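PDB 6IDY: lipase aflb from Neosartorya fumigata, which probably hydrolyses ester bonds of lipid substrates such as acylglycerols and carries a bound calcium ion. Local coordinates for residues 96-99 / 100-104. Numbering follows the deposited sequence.
Sequences ADIL and SFLNG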
ATOM      1  N   ALA A  96      -6.067  20.683 -10.423  1.00 35.78           N
ATOM      2  CA  ALA A  96      -4.755  21.300 -10.628  1.00 35.80           C
ATOM      3  C   ALA A  96      -3.884  21.380  -9.376  1.00 39.00           C
ATOM      4  O   ALA A  96      -2.702  21.065  -9.463  1.00 38.09           O
ATOM      5  CB  ALA A  96      -4.915  22.676 -11.258  1.00 37.48           C
ATOM      6  N   ASP A  97      -4.453  21.787  -8.224  1.00 36.19           N
ATOM      7  CA  ASP A  97      -3.702  21.912  -6.971  1.00 36.45           C
ATOM      8  C   ASP A  97      -3.176  20.559  -6.473  1.00 38.47           C
ATOM      9  O   ASP A  97      -2.031  20.474  -6.016  1.00 37.40           O
ATOM     10  CB  ASP A  97      -4.531  22.643  -5.896  1.00 40.19           C
ATOM     11  CG  ASP A  97      -5.801  21.932  -5.441  1.00 58.27           C
ATOM     12  OD1 ASP A  97      -6.534  21.401  -6.310  1.00 60.01           O
ATOM     13  OD2 ASP A  97      -6.072  21.927  -4.218  1.00 65.99           O
ATOM     14  N   ILE A  98      -3.989  19.494  -6.616  1.00 34.27           N
ATOM     15  CA  ILE A  98      -3.590  18.140  -6.224  1.00 32.16           C
ATOM     16  C   ILE A  98      -2.543  17.628  -7.224  1.00 34.48           C
ATOM     17  O   ILE A  98      -1.498  17.142  -6.790  1.00 32.82           O
ATOM     18  CB  ILE A  98      -4.810  17.198  -5.986  1.00 34.76           C
ATOM     19  CG1 ILE A  98      -5.623  17.701  -4.761  1.00 35.48           C
ATOM     20  CG2 ILE A  98      -4.357  15.732  -5.780  1.00 33.73           C
ATOM     21  CD1 ILE A  98      -7.012  17.109  -4.556  1.00 43.02           C
ATOM     22  N   LEU A  99      -2.777  17.839  -8.548  1.00 31.87           N
ATOM     23  CA  LEU A  99      -1.842  17.477  -9.620  1.00 31.97           C
ATOM     24  C   LEU A  99      -0.475  18.137  -9.407  1.00 37.20           C
ATOM     25  O   LEU A  99       0.550  17.469  -9.562  1.00 37.18           O
ATOM     26  CB  LEU A  99      -2.385  17.872 -11.010  1.00 32.78           C
ATOM     27  CG  LEU A  99      -3.357  16.906 -11.693  1.00 37.10           C
ATOM     28  CD1 LEU A  99      -3.880  17.494 -12.993  1.00 37.80           C
ATOM     29  CD2 LEU A  99      -2.709  15.558 -11.969  1.00 37.04           C
ATOM     30  N   SER A 100      -0.466  19.433  -9.024  1.00 34.58           N
ATOM     31  CA  SER A 100       0.750  20.203  -8.750  1.00 35.15           C
ATOM     32  C   SER A 100       1.536  19.586  -7.594  1.00 37.92           C
ATOM     33  O   SER A 100       2.754  19.454  -7.699  1.00 37.76           O
ATOM     34  CB  SER A 100       0.410  21.662  -8.455  1.00 40.00           C
ATOM     35  OG  SER A 100       1.574  22.432  -8.206  1.00 51.59           O
ATOM     36  N   PHE A 101       0.831  19.174  -6.514  1.00 33.89           N
ATOM     37  CA  PHE A 101       1.421  18.534  -5.337  1.00 32.50           C
ATOM     38  C   PHE A 101       2.012  17.169  -5.713  1.00 35.90           C
ATOM     39  O   PHE A 101       3.162  16.893  -5.370  1.00 37.13           O
ATOM     40  CB  PHE A 101       0.386  18.410  -4.198  1.00 33.84           C
ATOM     41  CG  PHE A 101       0.857  17.656  -2.971  1.00 34.79           C
ATOM     42  CD1 PHE A 101       1.733  18.246  -2.064  1.00 37.80           C
ATOM     43  CD2 PHE A 101       0.412  16.365  -2.714  1.00 35.68           C
ATOM     44  CE1 PHE A 101       2.163  17.552  -0.928  1.00 38.15           C
ATOM     45  CE2 PHE A 101       0.844  15.671  -1.579  1.00 38.11           C
ATOM     46  CZ  PHE A 101       1.719  16.268  -0.695  1.00 36.60           C
ATOM     47  N   LEU A 102       1.237  16.338  -6.440  1.00 30.84           N
ATOM     48  CA  LEU A 102       1.661  15.010  -6.905  1.00 29.23           C
ATOM     49  C   LEU A 102       2.856  15.107  -7.862  1.00 32.25           C
ATOM     50  O   LEU A 102       3.723  14.231  -7.845  1.00 30.09           O
ATOM     51  CB  LEU A 102       0.499  14.272  -7.597  1.00 28.57           C
ATOM     52  CG  LEU A 102      -0.725  13.903  -6.745  1.00 31.46           C
ATOM     53  CD1 LEU A 102      -1.872  13.485  -7.629  1.00 30.38           C
ATOM     54  CD2 LEU A 102      -0.418  12.782  -5.745  1.00 32.13           C
ATOM     55  N   ASN A 103       2.904  16.186  -8.678  1.00 29.82           N
ATOM     56  CA  ASN A 103       3.978  16.443  -9.642  1.00 30.09           C
ATOM     57  C   ASN A 103       5.362  16.588  -8.988  1.00 34.68           C
ATOM     58  O   ASN A 103       6.354  16.154  -9.575  1.00 34.65           O
ATOM     59  CB  ASN A 103       3.649  17.645 -10.534  1.00 31.16           C
ATOM     60  CG  ASN A 103       4.597  17.849 -11.694  1.00 49.40           C
ATOM     61  OD1 ASN A 103       4.832  16.954 -12.512  1.00 40.15           O
ATOM     62  ND2 ASN A 103       5.156  19.043 -11.793  1.00 40.27           N
ATOM     63  N   GLY A 104       5.403  17.153  -7.779  1.00 31.54           N
ATOM     64  CA  GLY A 104       6.644  17.353  -7.035  1.00 31.51           C
ATOM     65  C   GLY A 104       6.944  16.321  -5.965  1.00 35.63           C
ATOM     66  O   GLY A 104       7.645  16.639  -5.001  1.00 35.78           O
TER
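I98 and L102, one turn apart on the short helix 96-103, lie side by side and point the same way, with I98 CG2 3.8 Å from L102 CD1. With CG1 of I98 beside the backbone N (chi1 -66°), CG2 is anti to that N and is the branch that reaches L102 CD1. L102 CG also rests 3.3 Å from I98 O, so the leucine partly covers the carbonyl that its own backbone binds. Branched, wholly apolar side chains suit these two buried places.

Four successive i to i+4 backbone bonds hold the turns together, the signature of an alpha-helix. S100 N to A96 O measures 2.8 Å, and L102 N to I98 O, at 2.9 Å, is the straightest, its N-H pointing at the oxygen at 169°. F101 N to D97 O is longer, 3.2 Å, while N103 N reaches L99 O at 2.8 Å but with a more bent angle of 142°. Beyond N103, G104 N makes a weak bond to F101 O, one residue shorter in reach than the i to i+4 bonds.

Two of the polar side chains, D97 and N103, bind outside the helix. The carboxylate of D97 sits at an exposed position, where a charge is easily tolerated, and OD1 forms a salt bridge with R55. N103 accepts a hydrogen bond from V17 N through OD1, tying this part of the chain to the N-terminal segment. S100, small and hydroxylated, suits its exposed position.

Helix 96-103 lies outside the central sheet, against other helices. L99 meets I44 and K47 of helix 31-47 and L416 of helix 414-424, L102 touches I417 of that same helix, I98 packs on D406 and L409 of helix 405-412, and the F101 ring meets that of Y178 in helix 173-178.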